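Local coordinates for protein tryptophan synthase alpha chain (Aquifex aeolicus, PDB 2EKC) that probably catalyses the aldol cleavage of indoleglycerol phosphate to indole and glyceraldehyde 3-phosphate, as the alpha subunit of tryptophan synthase, at residues I64-A67 against H68-L72; L23-Y27 against P28-T32; V231-G234 against S235-K239; N74-F78 against E79-E83; N104-R108 against I109-K113. All coordinates share one frame; numbering follows the deposited sequence.

In the fold
All five contacts are local and follow one another along the chain; none nests within or crosses another. Contact 2 comes first, where strand 18-24 turns into helix 30-42. Contact 1 lies within helix 62-73, packed on contact 2, and contact 4 is the short loop after it that starts helix 78-91; N74 of this loop ties back to contact 2 through G26 O and P28 O. Contact 5 is the break between helices 103-109 and 111-120, touching contact 4 through I109 and F78. Near the C terminus, contact 3 leads from strand 230-233 into helix 235-242. Strands 230-233 and 18-24 are neighbours closing the barrel; contact 3 therefore meets contact 2, and V238 also packs on contact 1.

Contact 1 of 5, residues I64-A67 against H68-L72; sequences IQVA and HEVAL
H68 reaches back over the preceding turn of its helix to I64. H68 CB sits 3.4 Å from Q65 O, and chi1 of -85° sets CG anti to the carbonyl carbon, which swings the imidazole toward the start of the segment. H68 CD2 comes closest to the backbone, 3.2 Å from I64 O, and also meets the methyl I64 CG2 at 3.7 Å. That methyl, anti to the backbone N of I64, lies 3.9 Å from H68 NE2, while Q65 CA borders the ring edge. Both ring nitrogens are bonded outside the segment: ND1 accepts from the backbone N of F54 and NE2 is bonded to D60, a predicted proton acceptor, which together fix the rotation of the ring. Helix 62-73 follows barrel strand 47-51 and precedes helix 78-91, an addition to the strict alternation of a TIM barrel; I64, A67 and H68 face strand 18-24. V66 and V70 point the same way from another side of the helix, CG1 of V66 lying 3.9 Å from CG2 of V70. Consecutive i to i+4 bonds hold the backbone, including V70 N to V66 O at 2.9 Å and A71 N to A67 O at 3.0 Å.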
loop_
_atom_site.group_PDB
_atom_site.type_symbol
_atom_site.label_atom_id
_atom_site.label_comp_id
_atom_site.label_asym_id
_atom_site.label_seq_id
_atom_site.Cartn_x
_atom_site.Cartn_y
_atom_site.Cartn_z
ATOM N N ILE A 64 7.365 6.562 10.030
ATOM C CA ILE A 64 7.833 5.860 8.840
ATOM C C ILE A 64 9.193 6.386 8.393
ATOM O O ILE A 64 10.004 5.632 7.864
ATOM C CB ILE A 64 6.821 5.981 7.672
ATOM C CG1 ILE A 64 5.473 5.387 8.093
ATOM C CG2 ILE A 64 7.349 5.253 6.436
ATOM C CD1 ILE A 64 5.549 3.962 8.563
ATOM N N GLN A 65 9.448 7.676 8.590
ATOM C CA GLN A 65 10.748 8.221 8.211
ATOM C C GLN A 65 11.846 7.546 9.029
ATOM O O GLN A 65 12.951 7.334 8.532
ATOM C CB GLN A 65 10.803 9.738 8.422
ATOM C CG GLN A 65 9.904 10.534 7.473
ATOM C CD GLN A 65 10.288 12.003 7.415
ATOM O OE1 GLN A 65 10.729 12.574 8.413
ATOM N NE2 GLN A 65 10.112 12.625 6.251
ATOM N N VAL A 66 11.549 7.210 10.284
ATOM C CA VAL A 66 12.542 6.537 11.124
ATOM C C VAL A 66 12.822 5.159 10.527
ATOM O O VAL A 66 13.975 4.737 10.432
ATOM C CB VAL A 66 12.050 6.362 12.580
ATOM C CG1 VAL A 66 13.014 5.451 13.353
ATOM C CG2 VAL A 66 11.956 7.720 13.263
ATOM N N ALA A 67 11.762 4.469 10.115
ATOM C CA ALA A 67 11.906 3.145 9.516
ATOM C C ALA A 67 12.807 3.231 8.283
ATOM O O ALA A 67 13.655 2.371 8.064
ATOM C CB ALA A 67 10.534 2.583 9.131
ATOM N N HIS A 68 12.623 4.274 7.479
ATOM C CA HIS A 68 13.445 4.458 6.283
ATOM C C HIS A 68 14.926 4.535 6.654
ATOM O O HIS A 68 15.758 3.781 6.143
ATOM C CB HIS A 68 13.055 5.757 5.569
ATOM C CG HIS A 68 11.895 5.619 4.630
ATOM N ND1 HIS A 68 12.030 5.111 3.355
ATOM C CD2 HIS A 68 10.593 5.961 4.764
ATOM C CE1 HIS A 68 10.859 5.151 2.742
ATOM N NE2 HIS A 68 9.969 5.664 3.575
ATOM N N GLU A 69 15.238 5.468 7.547
ATOM C CA GLU A 69 16.603 5.714 7.993
ATOM C C GLU A 69 17.284 4.487 8.578
ATOM O O GLU A 69 18.404 4.137 8.188
ATOM C CB GLU A 69 16.612 6.841 9.028
ATOM C CG GLU A 69 18.004 7.345 9.374
ATOM C CD GLU A 69 17.999 8.322 10.531
ATOM O OE1 GLU A 69 17.130 9.218 10.543
ATOM O OE2 GLU A 69 18.866 8.197 11.424
ATOM N N VAL A 70 16.610 3.840 9.522
ATOM C CA VAL A 70 17.155 2.656 10.168
ATOM C C VAL A 70 17.413 1.561 9.134
ATOM O O VAL A 70 18.499 0.987 9.090
ATOM C CB VAL A 70 16.189 2.140 11.263
ATOM C CG1 VAL A 70 16.702 0.821 11.849
ATOM C CG2 VAL A 70 16.056 3.196 12.368
ATOM N N ALA A 71 16.418 1.279 8.296
ATOM C CA ALA A 71 16.572 0.253 7.267
ATOM C C ALA A 71 17.767 0.546 6.365
ATOM O O ALA A 71 18.515 -0.356 6.014
ATOM C CB ALA A 71 15.301 0.146 6.429
ATOM N N LEU A 72 17.950 1.807 5.987
ATOM C CA LEU A 72 19.072 2.163 5.127
ATOM C C LEU A 72 20.398 1.956 5.846
ATOM O O LEU A 72 21.381 1.534 5.236
ATOM C CB LEU A 72 18.959 3.613 4.653
ATOM C CG LEU A 72 17.947 3.882 3.537
ATOM C CD1 LEU A 72 18.036 5.343 3.127
ATOM C CD2 LEU A 72 18.232 2.979 2.335
#

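Contact 2 of 5, residues L23-Y27 against P28-T32; sequences LMVGY and PDYET
The apolar part of the contact joins V25 and Y30, whose side chains run side by side: V25 CG1 lies 4.0 Å from Y30 CE1. V25 CG1 and Y30 CG are both anti to their backbone N, which sends the two groups out alongside each other, and L84 of helix 78-91 touches both. A second apolar meeting joins Y27 and P28, linked by a cis peptide. This folds the proline under its predecessor's ring, with P28 N over one face, P28 CA 3.5 Å from Y27 CD1, and P28 CB toward the rim. In the backbone, M24 to Y27 make a type II turn, closed by a weak bond of 3.4 Å from Y27 N to M24 O, and G26 takes the positive phi (94°) of its third position. The polar bonds lie at the start of helix 30-42, where D29 is the N-cap: OD1 accepts from T32 N at 2.7 Å and OD2 from T32 OG1 at 2.7 Å, both on the syn side but tilted out of the carboxylate plane. This is the first strand-to-helix connection of the barrel. No hydrogen bond passes between 23-27 and 28-32; the bend is shaped by the turn and cis-proline and tied by outside donors such as N74 ND2, which bridges G26 O and P28 O, while the two-oxygen grip on T32 anchors the carboxylate.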
loop_
_atom_site.group_PDB
_atom_site.type_symbol
_atom_site.label_atom_id
_atom_site.label_comp_id
_atom_site.label_asym_id
_atom_site.label_seq_id
_atom_site.Cartn_x
_atom_site.Cartn_y
_atom_site.Cartn_z
ATOM N N LEU A 23 4.351 -2.125 5.976
ATOM C CA LEU A 23 5.523 -2.347 6.823
ATOM C C LEU A 23 6.766 -2.039 5.992
ATOM O O LEU A 23 6.721 -2.094 4.763
ATOM C CB LEU A 23 5.583 -3.802 7.320
ATOM C CG LEU A 23 4.640 -4.233 8.449
ATOM C CD1 LEU A 23 4.771 -5.738 8.677
ATOM C CD2 LEU A 23 4.981 -3.471 9.720
ATOM N N MET A 24 7.867 -1.719 6.663
ATOM C CA MET A 24 9.123 -1.382 5.990
ATOM C C MET A 24 10.132 -2.527 6.024
ATOM O O MET A 24 10.396 -3.093 7.080
ATOM C CB MET A 24 9.746 -0.146 6.653
ATOM C CG MET A 24 11.056 0.317 6.024
ATOM S SD MET A 24 10.791 1.127 4.432
ATOM C CE MET A 24 9.910 2.573 4.969
ATOM N N VAL A 25 10.701 -2.862 4.870
ATOM C CA VAL A 25 11.691 -3.931 4.817
ATOM C C VAL A 25 12.953 -3.461 5.524
ATOM O O VAL A 25 13.469 -2.391 5.218
ATOM C CB VAL A 25 12.085 -4.299 3.370
ATOM C CG1 VAL A 25 13.170 -5.377 3.399
ATOM C CG2 VAL A 25 10.869 -4.793 2.592
ATOM N N GLY A 26 13.438 -4.253 6.477
ATOM C CA GLY A 26 14.654 -3.888 7.181
ATOM C C GLY A 26 14.488 -3.140 8.493
ATOM O O GLY A 26 15.481 -2.791 9.128
ATOM N N TYR A 27 13.251 -2.881 8.904
ATOM C CA TYR A 27 13.008 -2.172 10.164
ATOM C C TYR A 27 12.274 -3.055 11.160
ATOM O O TYR A 27 11.210 -3.586 10.849
ATOM C CB TYR A 27 12.165 -0.914 9.938
ATOM C CG TYR A 27 11.836 -0.197 11.231
ATOM C CD1 TYR A 27 12.813 0.531 11.915
ATOM C CD2 TYR A 27 10.562 -0.281 11.794
ATOM C CE1 TYR A 27 12.531 1.157 13.133
ATOM C CE2 TYR A 27 10.265 0.341 13.015
ATOM C CZ TYR A 27 11.257 1.057 13.678
ATOM O OH TYR A 27 10.974 1.666 14.879
ATOM N N PRO A 28 12.808 -3.195 12.385
ATOM C CA PRO A 28 14.041 -2.597 12.905
ATOM C C PRO A 28 15.305 -3.257 12.350
ATOM O O PRO A 28 16.410 -2.749 12.535
ATOM C CB PRO A 28 13.892 -2.767 14.415
ATOM C CG PRO A 28 13.118 -4.038 14.527
ATOM C CD PRO A 28 12.061 -3.859 13.468
ATOM N N ASP A 29 15.117 -4.391 11.677
ATOM C CA ASP A 29 16.189 -5.158 11.036
ATOM C C ASP A 29 15.493 -6.119 10.076
ATOM O O ASP A 29 14.295 -6.363 10.215
ATOM C CB ASP A 29 17.033 -5.919 12.071
ATOM C CG ASP A 29 16.218 -6.900 12.900
ATOM O OD1 ASP A 29 15.833 -7.962 12.375
ATOM O OD2 ASP A 29 15.960 -6.601 14.082
ATOM N N TYR A 30 16.219 -6.653 9.096
ATOM C CA TYR A 30 15.597 -7.550 8.120
ATOM C C TYR A 30 14.809 -8.697 8.744
ATOM O O TYR A 30 13.626 -8.861 8.457
ATOM C CB TYR A 30 16.637 -8.134 7.155
ATOM C CG TYR A 30 16.001 -8.894 6.004
ATOM C CD1 TYR A 30 15.573 -8.228 4.855
ATOM C CD2 TYR A 30 15.782 -10.268 6.087
ATOM C CE1 TYR A 30 14.939 -8.914 3.816
ATOM C CE2 TYR A 30 15.146 -10.965 5.056
ATOM C CZ TYR A 30 14.728 -10.280 3.925
ATOM O OH TYR A 30 14.091 -10.959 2.912
ATOM N N GLU A 31 15.464 -9.488 9.592
ATOM C CA GLU A 31 14.814 -10.632 10.237
ATOM C C GLU A 31 13.509 -10.264 10.948
ATOM O O GLU A 31 12.477 -10.899 10.729
ATOM C CB GLU A 31 15.768 -11.295 11.232
ATOM C CG GLU A 31 15.164 -12.504 11.938
ATOM C CD GLU A 31 16.146 -13.206 12.868
ATOM O OE1 GLU A 31 16.705 -12.537 13.764
ATOM O OE2 GLU A 31 16.352 -14.430 12.703
ATOM N N THR A 32 13.561 -9.244 11.799
ATOM C CA THR A 32 12.378 -8.804 12.526
ATOM C C THR A 32 11.276 -8.339 11.573
ATOM O O THR A 32 10.107 -8.657 11.776
ATOM C CB THR A 32 12.722 -7.660 13.497
ATOM O OG1 THR A 32 13.749 -8.090 14.398
ATOM C CG2 THR A 32 11.491 -7.245 14.297
#

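Contact 3 of 5, residues V231-G234 against S235-K239; sequences VVVG and SALVK
The flat group here is the peptide joining G234 to S235, whose oxygen takes bonds from two N-H groups of the helix. V238 N approaches G234 O nearly along the C=O axis at 2.9 Å, while L237 N, also 2.9 Å from G234 O, makes a strongly bent and weak bond. Apolar atoms crowd the same oxygen: CB of L237 stands close by, and CG2 of V238 approaches G234 O to 3.3 Å. G234 is the N-cap between strand 230-233 and helix 235-242, at the last strand-to-helix turn of the TIM barrel, and the chain continues in nearly its former direction, strand and helix segments diverging by only 28°. By nearest atoms G234 lies about 6 Å from the side chain of E49, a predicted proton acceptor, which places the turn at the catalytic end of the barrel. A water shares the turn by accepting from G234 N at 3.2 Å and from A236 N at 3.0 Å. Beyond the backbone, V233 CG1, anti to its N, touches the helix at two points; it lies 3.8 Å from L237 CG, the two side chains crossing at about a right angle, and 4.1 Å from A236 CB. L237 has chi1 of -53°, which turns CG back over V233 and sets CD1 near V233 O. L237 also touches L249, L252 and V253 of helix 246-258 and S21 and L23 of strand 18-24, whereas V238 faces T63, I64 and A67 of helix 62-73.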
loop_
_atom_site.group_PDB
_atom_site.type_symbol
_atom_site.label_atom_id
_atom_site.label_comp_id
_atom_site.label_asym_id
_atom_site.label_seq_id
_atom_site.Cartn_x
_atom_site.Cartn_y
_atom_site.Cartn_z
ATOM N N VAL A 231 -9.103 0.036 3.997
ATOM C CA VAL A 231 -8.345 1.001 4.779
ATOM C C VAL A 231 -6.874 0.606 4.820
ATOM O O VAL A 231 -6.533 -0.579 4.828
ATOM C CB VAL A 231 -8.879 1.102 6.220
ATOM C CG1 VAL A 231 -10.345 1.502 6.196
ATOM C CG2 VAL A 231 -8.701 -0.218 6.936
ATOM N N VAL A 232 -6.011 1.612 4.845
ATOM C CA VAL A 232 -4.577 1.393 4.883
ATOM C C VAL A 232 -4.045 1.754 6.264
ATOM O O VAL A 232 -4.325 2.837 6.782
ATOM C CB VAL A 232 -3.865 2.266 3.828
ATOM C CG1 VAL A 232 -2.383 1.928 3.782
ATOM C CG2 VAL A 232 -4.518 2.057 2.466
ATOM N N VAL A 233 -3.295 0.832 6.862
ATOM C CA VAL A 233 -2.705 1.043 8.183
ATOM C C VAL A 233 -1.203 0.849 8.035
ATOM O O VAL A 233 -0.762 -0.138 7.455
ATOM C CB VAL A 233 -3.244 0.023 9.204
ATOM C CG1 VAL A 233 -2.663 0.298 10.584
ATOM C CG2 VAL A 233 -4.766 0.088 9.232
ATOM N N GLY A 234 -0.424 1.792 8.552
ATOM C CA GLY A 234 1.020 1.695 8.446
ATOM C C GLY A 234 1.773 2.086 9.707
ATOM O O GLY A 234 2.381 1.234 10.353
ATOM N N SER A 235 1.723 3.366 10.073
ATOM C CA SER A 235 2.447 3.828 11.252
ATOM C C SER A 235 2.179 3.007 12.506
ATOM O O SER A 235 3.112 2.670 13.232
ATOM C CB SER A 235 2.157 5.309 11.521
ATOM O OG SER A 235 0.770 5.536 11.710
ATOM N N ALA A 236 0.917 2.675 12.762
ATOM C CA ALA A 236 0.577 1.893 13.948
ATOM C C ALA A 236 1.268 0.531 13.950
ATOM O O ALA A 236 1.663 0.026 15.003
ATOM C CB ALA A 236 -0.931 1.712 14.043
ATOM N N LEU A 237 1.408 -0.068 12.773
ATOM C CA LEU A 237 2.057 -1.368 12.674
ATOM C C LEU A 237 3.564 -1.219 12.856
ATOM O O LEU A 237 4.193 -1.995 13.577
ATOM C CB LEU A 237 1.765 -2.013 11.312
ATOM C CG LEU A 237 0.295 -2.131 10.889
ATOM C CD1 LEU A 237 0.229 -2.853 9.561
ATOM C CD2 LEU A 237 -0.521 -2.887 11.950
ATOM N N VAL A 238 4.132 -0.210 12.203
ATOM C CA VAL A 238 5.566 0.047 12.261
ATOM C C VAL A 238 6.050 0.280 13.693
ATOM O O VAL A 238 7.103 -0.224 14.091
ATOM C CB VAL A 238 5.926 1.257 11.362
ATOM C CG1 VAL A 238 7.373 1.669 11.559
ATOM C CG2 VAL A 238 5.681 0.888 9.915
ATOM N N LYS A 239 5.266 1.025 14.466
ATOM C CA LYS A 239 5.596 1.317 15.861
ATOM C C LYS A 239 5.828 0.027 16.653
ATOM O O LYS A 239 6.832 -0.117 17.359
ATOM C CB LYS A 239 4.452 2.113 16.494
ATOM C CG LYS A 239 4.568 2.306 17.995
ATOM C CD LYS A 239 3.430 3.180 18.511
ATOM C CE LYS A 239 3.480 3.299 20.026
ATOM N NZ LYS A 239 2.610 4.394 20.532
HETATM O O HOH W 1 -1.381 3.636 11.047
#

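Contact 4 of 5, residues N74-F78 against E79-E83; sequences NGIRF and EDVLE
D80 OD2 is held by two donors of R77: the backbone N at 2.7 Å, met by the anti lone pair of OD2, and side-chain NE at 3.0 Å. R77 NH2 reaches the other oxygen, D80 OD1, at 3.1 Å, so guanidinium and carboxylate form a side-on salt bridge, one nitrogen to each oxygen. Both oxygens lie in the guanidinium plane, yet NE and NH2 come from above the carboxylate plane, the two planes being turned 47° apart. A bend at chi3 (-65°) curls the arginine back to this position. R77 is the N-cap of helix 78-91, and the return bond from its N to the side chain of D80, three residues on, is one half of a capping box; V81 N closes the first turn on R77 O at 3.1 Å. E79 CB covers one face of the guanidinium, and its OE1 stays 4.2 Å from R77 NE, well out of the guanidinium plane, so it probably adds only a charge attraction. On the buried side, F78 and L82 form a CH-pi contact: L82 CD1 is 4.0 Å from the F78 ring centroid, over the face, and 3.5 Å from F78 CZ. I76 CG2 packs against V81 CG2 as well. The loop leaves helix 62-73 by a Schellman motif at G75, whose phi is positive. From it I76 lies against V25 and Y30, while F78 stacks on F114 of helix 111-120 and touches L99 of strand 97-100, seating the start of helix 78-91 against the barrel.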
loop_
_atom_site.group_PDB
_atom_site.type_symbol
_atom_site.label_atom_id
_atom_site.label_comp_id
_atom_site.label_asym_id
_atom_site.label_seq_id
_atom_site.Cartn_x
_atom_site.Cartn_y
_atom_site.Cartn_z
ATOM N N ASN A 74 20.883 -0.249 7.990
ATOM C CA ASN A 74 21.068 -1.694 8.102
ATOM C C ASN A 74 21.557 -2.229 6.748
ATOM O O ASN A 74 21.874 -3.408 6.618
ATOM C CB ASN A 74 19.765 -2.413 8.484
ATOM C CG ASN A 74 19.368 -2.188 9.932
ATOM O OD1 ASN A 74 20.217 -2.023 10.805
ATOM N ND2 ASN A 74 18.067 -2.203 10.196
ATOM N N GLY A 75 21.602 -1.353 5.743
ATOM C CA GLY A 75 22.070 -1.750 4.422
ATOM C C GLY A 75 21.042 -2.378 3.497
ATOM O O GLY A 75 21.400 -3.102 2.566
ATOM N N ILE A 76 19.764 -2.112 3.742
ATOM C CA ILE A 76 18.709 -2.671 2.911
ATOM C C ILE A 76 18.744 -2.080 1.505
ATOM O O ILE A 76 18.743 -0.859 1.332
ATOM C CB ILE A 76 17.327 -2.421 3.538
ATOM C CG1 ILE A 76 17.248 -3.114 4.902
ATOM C CG2 ILE A 76 16.231 -2.923 2.603
ATOM C CD1 ILE A 76 17.422 -4.631 4.848
ATOM N N ARG A 77 18.772 -2.964 0.512
ATOM C CA ARG A 77 18.826 -2.588 -0.900
ATOM C C ARG A 77 17.548 -3.016 -1.602
ATOM O O ARG A 77 16.745 -3.760 -1.047
ATOM C CB ARG A 77 19.976 -3.311 -1.600
ATOM C CG ARG A 77 21.328 -3.247 -0.917
ATOM C CD ARG A 77 22.213 -4.366 -1.460
ATOM N NE ARG A 77 21.669 -5.680 -1.115
ATOM C CZ ARG A 77 22.043 -6.827 -1.679
ATOM N NH1 ARG A 77 22.964 -6.838 -2.634
ATOM N NH2 ARG A 77 21.499 -7.971 -1.280
ATOM N N PHE A 78 17.385 -2.564 -2.841
ATOM C CA PHE A 78 16.228 -2.940 -3.640
ATOM C C PHE A 78 16.230 -4.466 -3.763
ATOM O O PHE A 78 15.179 -5.103 -3.733
ATOM C CB PHE A 78 16.321 -2.288 -5.024
ATOM C CG PHE A 78 15.174 -2.625 -5.942
ATOM C CD1 PHE A 78 13.857 -2.520 -5.506
ATOM C CD2 PHE A 78 15.417 -3.014 -7.257
ATOM C CE1 PHE A 78 12.795 -2.794 -6.366
ATOM C CE2 PHE A 78 14.363 -3.290 -8.128
ATOM C CZ PHE A 78 13.049 -3.180 -7.681
ATOM N N GLU A 79 17.419 -5.054 -3.888
ATOM C CA GLU A 79 17.534 -6.506 -4.002
ATOM C C GLU A 79 16.977 -7.220 -2.773
ATOM O O GLU A 79 16.393 -8.301 -2.889
ATOM C CB GLU A 79 18.995 -6.923 -4.203
ATOM C CG GLU A 79 19.558 -6.608 -5.587
ATOM C CD GLU A 79 20.033 -5.175 -5.728
ATOM O OE1 GLU A 79 19.905 -4.404 -4.757
ATOM O OE2 GLU A 79 20.548 -4.822 -6.809
ATOM N N ASP A 80 17.166 -6.630 -1.596
ATOM C CA ASP A 80 16.672 -7.243 -0.362
ATOM C C ASP A 80 15.154 -7.125 -0.308
ATOM O O ASP A 80 14.464 -8.024 0.177
ATOM C CB ASP A 80 17.287 -6.561 0.865
ATOM C CG ASP A 80 18.807 -6.648 0.882
ATOM O OD1 ASP A 80 19.345 -7.775 0.896
ATOM O OD2 ASP A 80 19.461 -5.586 0.880
ATOM N N VAL A 81 14.638 -6.009 -0.811
ATOM C CA VAL A 81 13.202 -5.788 -0.834
ATOM C C VAL A 81 12.510 -6.844 -1.682
ATOM O O VAL A 81 11.493 -7.404 -1.274
ATOM C CB VAL A 81 12.851 -4.394 -1.405
ATOM C CG1 VAL A 81 11.338 -4.275 -1.587
ATOM C CG2 VAL A 81 13.353 -3.302 -0.457
ATOM N N LEU A 82 13.059 -7.117 -2.864
ATOM C CA LEU A 82 12.456 -8.106 -3.749
ATOM C C LEU A 82 12.637 -9.536 -3.244
ATOM O O LEU A 82 11.811 -10.401 -3.529
ATOM C CB LEU A 82 13.014 -7.965 -5.170
ATOM C CG LEU A 82 12.668 -6.642 -5.874
ATOM C CD1 LEU A 82 13.126 -6.705 -7.319
ATOM C CD2 LEU A 82 11.162 -6.391 -5.812
ATOM N N GLU A 83 13.714 -9.785 -2.503
ATOM C CA GLU A 83 13.954 -11.115 -1.946
ATOM C C GLU A 83 12.848 -11.403 -0.932
ATOM O O GLU A 83 12.330 -12.518 -0.860
ATOM C CB GLU A 83 15.323 -11.176 -1.260
ATOM C CG GLU A 83 15.587 -12.463 -0.475
ATOM C CD GLU A 83 15.703 -13.700 -1.356
ATOM O OE1 GLU A 83 14.735 -14.024 -2.078
ATOM O OE2 GLU A 83 16.765 -14.355 -1.319
#

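Contact 5 of 5, residues N104-R108 against I109-K113; sequences NPIFR and IGLEK
I106 and L111 meet across the break between two helices, I106 CG2 lying 3.9 Å from L111 CD1. The leucine is bent: chi1 of -88° and chi2 of 65° bring CD1 back over the end of the first helix, where it also stands 4.0 Å from F107 CA. With I106 CG1 anti to the carbonyl carbon, CG2 is the branch that meets L111, the two side chains crossing at a slant. The F107 ring presents its edge to the same leucine methyl, with CD1 of F107 and CD1 of L111 a loose 4.5 Å apart. On another side of the helix R108 leaves the backbone extended, then turns at chi3, so that NH2 lies 3.7 Å from I109 CG1 and close to I109 CD1 too, the guanidinium approaching this branch obliquely. I109 CG1 also rests 3.3 Å from P105 O, the oxygen that accepts from I109 N at 2.9 Å. The last turn finishes with G110 N to I106 O at 2.8 Å, a noticeably bent bond. G110 then swings to positive phi (114°). I109 CD1 reaches F78 of helix 78-91, and L111 reaches V142 of helix 133-145. The glycine, ending helix 103-109 and N-capping helix 111-120, makes a helix-helix break in the TIM-barrel crossover from strand 97-100 to strand 125-127, the first helix beside the C-terminal ends of the strands.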
loop_
_atom_site.group_PDB
_atom_site.type_symbol
_atom_site.label_atom_id
_atom_site.label_comp_id
_atom_site.label_asym_id
_atom_site.label_seq_id
_atom_site.Cartn_x
_atom_site.Cartn_y
_atom_site.Cartn_z
ATOM N N ASN A 104 12.560 8.506 -7.691
ATOM C CA ASN A 104 13.993 8.542 -7.977
ATOM C C ASN A 104 14.669 7.179 -8.124
ATOM O O ASN A 104 15.391 6.947 -9.094
ATOM C CB ASN A 104 14.717 9.373 -6.912
ATOM C CG ASN A 104 16.220 9.389 -7.105
ATOM O OD1 ASN A 104 16.717 9.708 -8.184
ATOM N ND2 ASN A 104 16.952 9.048 -6.052
ATOM N N PRO A 105 14.458 6.262 -7.162
ATOM C CA PRO A 105 15.085 4.938 -7.261
ATOM C C PRO A 105 14.731 4.199 -8.556
ATOM O O PRO A 105 15.557 3.464 -9.110
ATOM C CB PRO A 105 14.563 4.218 -6.020
ATOM C CG PRO A 105 14.424 5.341 -5.027
ATOM C CD PRO A 105 13.773 6.420 -5.867
ATOM N N ILE A 106 13.506 4.385 -9.033
ATOM C CA ILE A 106 13.078 3.725 -10.260
ATOM C C ILE A 106 13.923 4.241 -11.422
ATOM O O ILE A 106 14.420 3.464 -12.246
ATOM C CB ILE A 106 11.591 4.009 -10.570
ATOM C CG1 ILE A 106 10.710 3.536 -9.409
ATOM C CG2 ILE A 106 11.185 3.302 -11.865
ATOM C CD1 ILE A 106 9.227 3.827 -9.612
ATOM N N PHE A 107 14.083 5.560 -11.474
ATOM C CA PHE A 107 14.864 6.196 -12.525
ATOM C C PHE A 107 16.342 5.829 -12.430
ATOM O O PHE A 107 16.988 5.562 -13.443
ATOM C CB PHE A 107 14.724 7.716 -12.449
ATOM C CG PHE A 107 15.514 8.440 -13.497
ATOM C CD1 PHE A 107 15.128 8.386 -14.835
ATOM C CD2 PHE A 107 16.660 9.152 -13.155
ATOM C CE1 PHE A 107 15.877 9.032 -15.821
ATOM C CE2 PHE A 107 17.414 9.799 -14.130
ATOM C CZ PHE A 107 17.021 9.740 -15.466
ATOM N N ARG A 108 16.875 5.822 -11.213
ATOM C CA ARG A 108 18.280 5.490 -10.998
ATOM C C ARG A 108 18.590 4.064 -11.442
ATOM O O ARG A 108 19.623 3.805 -12.058
ATOM C CB ARG A 108 18.642 5.637 -9.519
ATOM C CG ARG A 108 20.122 5.422 -9.218
ATOM C CD ARG A 108 20.339 5.133 -7.745
ATOM N NE ARG A 108 19.893 3.787 -7.399
ATOM C CZ ARG A 108 19.317 3.463 -6.247
ATOM N NH1 ARG A 108 19.111 4.392 -5.325
ATOM N NH2 ARG A 108 18.953 2.209 -6.014
ATOM N N ILE A 109 17.698 3.138 -11.111
ATOM C CA ILE A 109 17.882 1.735 -11.466
ATOM C C ILE A 109 17.562 1.478 -12.937
ATOM O O ILE A 109 18.182 0.621 -13.574
ATOM C CB ILE A 109 16.992 0.825 -10.580
ATOM C CG1 ILE A 109 17.536 0.814 -9.148
ATOM C CG2 ILE A 109 16.939 -0.591 -11.149
ATOM C CD1 ILE A 109 16.680 0.047 -8.162
ATOM N N GLY A 110 16.601 2.229 -13.468
ATOM C CA GLY A 110 16.189 2.063 -14.852
ATOM C C GLY A 110 14.760 1.549 -14.889
ATOM O O GLY A 110 14.482 0.461 -14.380
ATOM N N LEU A 111 13.852 2.318 -15.489
ATOM C CA LEU A 111 12.444 1.926 -15.549
ATOM C C LEU A 111 12.192 0.488 -15.991
ATOM O O LEU A 111 11.531 -0.271 -15.276
ATOM C CB LEU A 111 11.651 2.876 -16.451
ATOM C CG LEU A 111 11.079 4.115 -15.758
ATOM C CD1 LEU A 111 12.212 4.997 -15.277
ATOM C CD2 LEU A 111 10.174 4.875 -16.715
ATOM N N GLU A 112 12.699 0.116 -17.165
ATOM C CA GLU A 112 12.502 -1.242 -17.674
ATOM C C GLU A 112 12.990 -2.276 -16.667
ATOM O O GLU A 112 12.247 -3.180 -16.283
ATOM C CB GLU A 112 13.252 -1.445 -18.993
ATOM C CG GLU A 112 12.723 -0.642 -20.180
ATOM C CD GLU A 112 11.454 -1.227 -20.781
ATOM O OE1 GLU A 112 11.330 -2.470 -20.839
ATOM O OE2 GLU A 112 10.586 -0.439 -21.219
ATOM N N LYS A 113 14.241 -2.142 -16.237
ATOM C CA LYS A 113 14.815 -3.084 -15.281
ATOM C C LYS A 113 14.029 -3.140 -13.974
ATOM O O LYS A 113 13.735 -4.222 -13.467
ATOM C CB LYS A 113 16.270 -2.724 -14.978
ATOM C CG LYS A 113 16.901 -3.630 -13.937
ATOM C CD LYS A 113 18.329 -3.240 -13.595
ATOM C CE LYS A 113 19.276 -3.471 -14.748
ATOM N NZ LYS A 113 20.695 -3.299 -14.306
#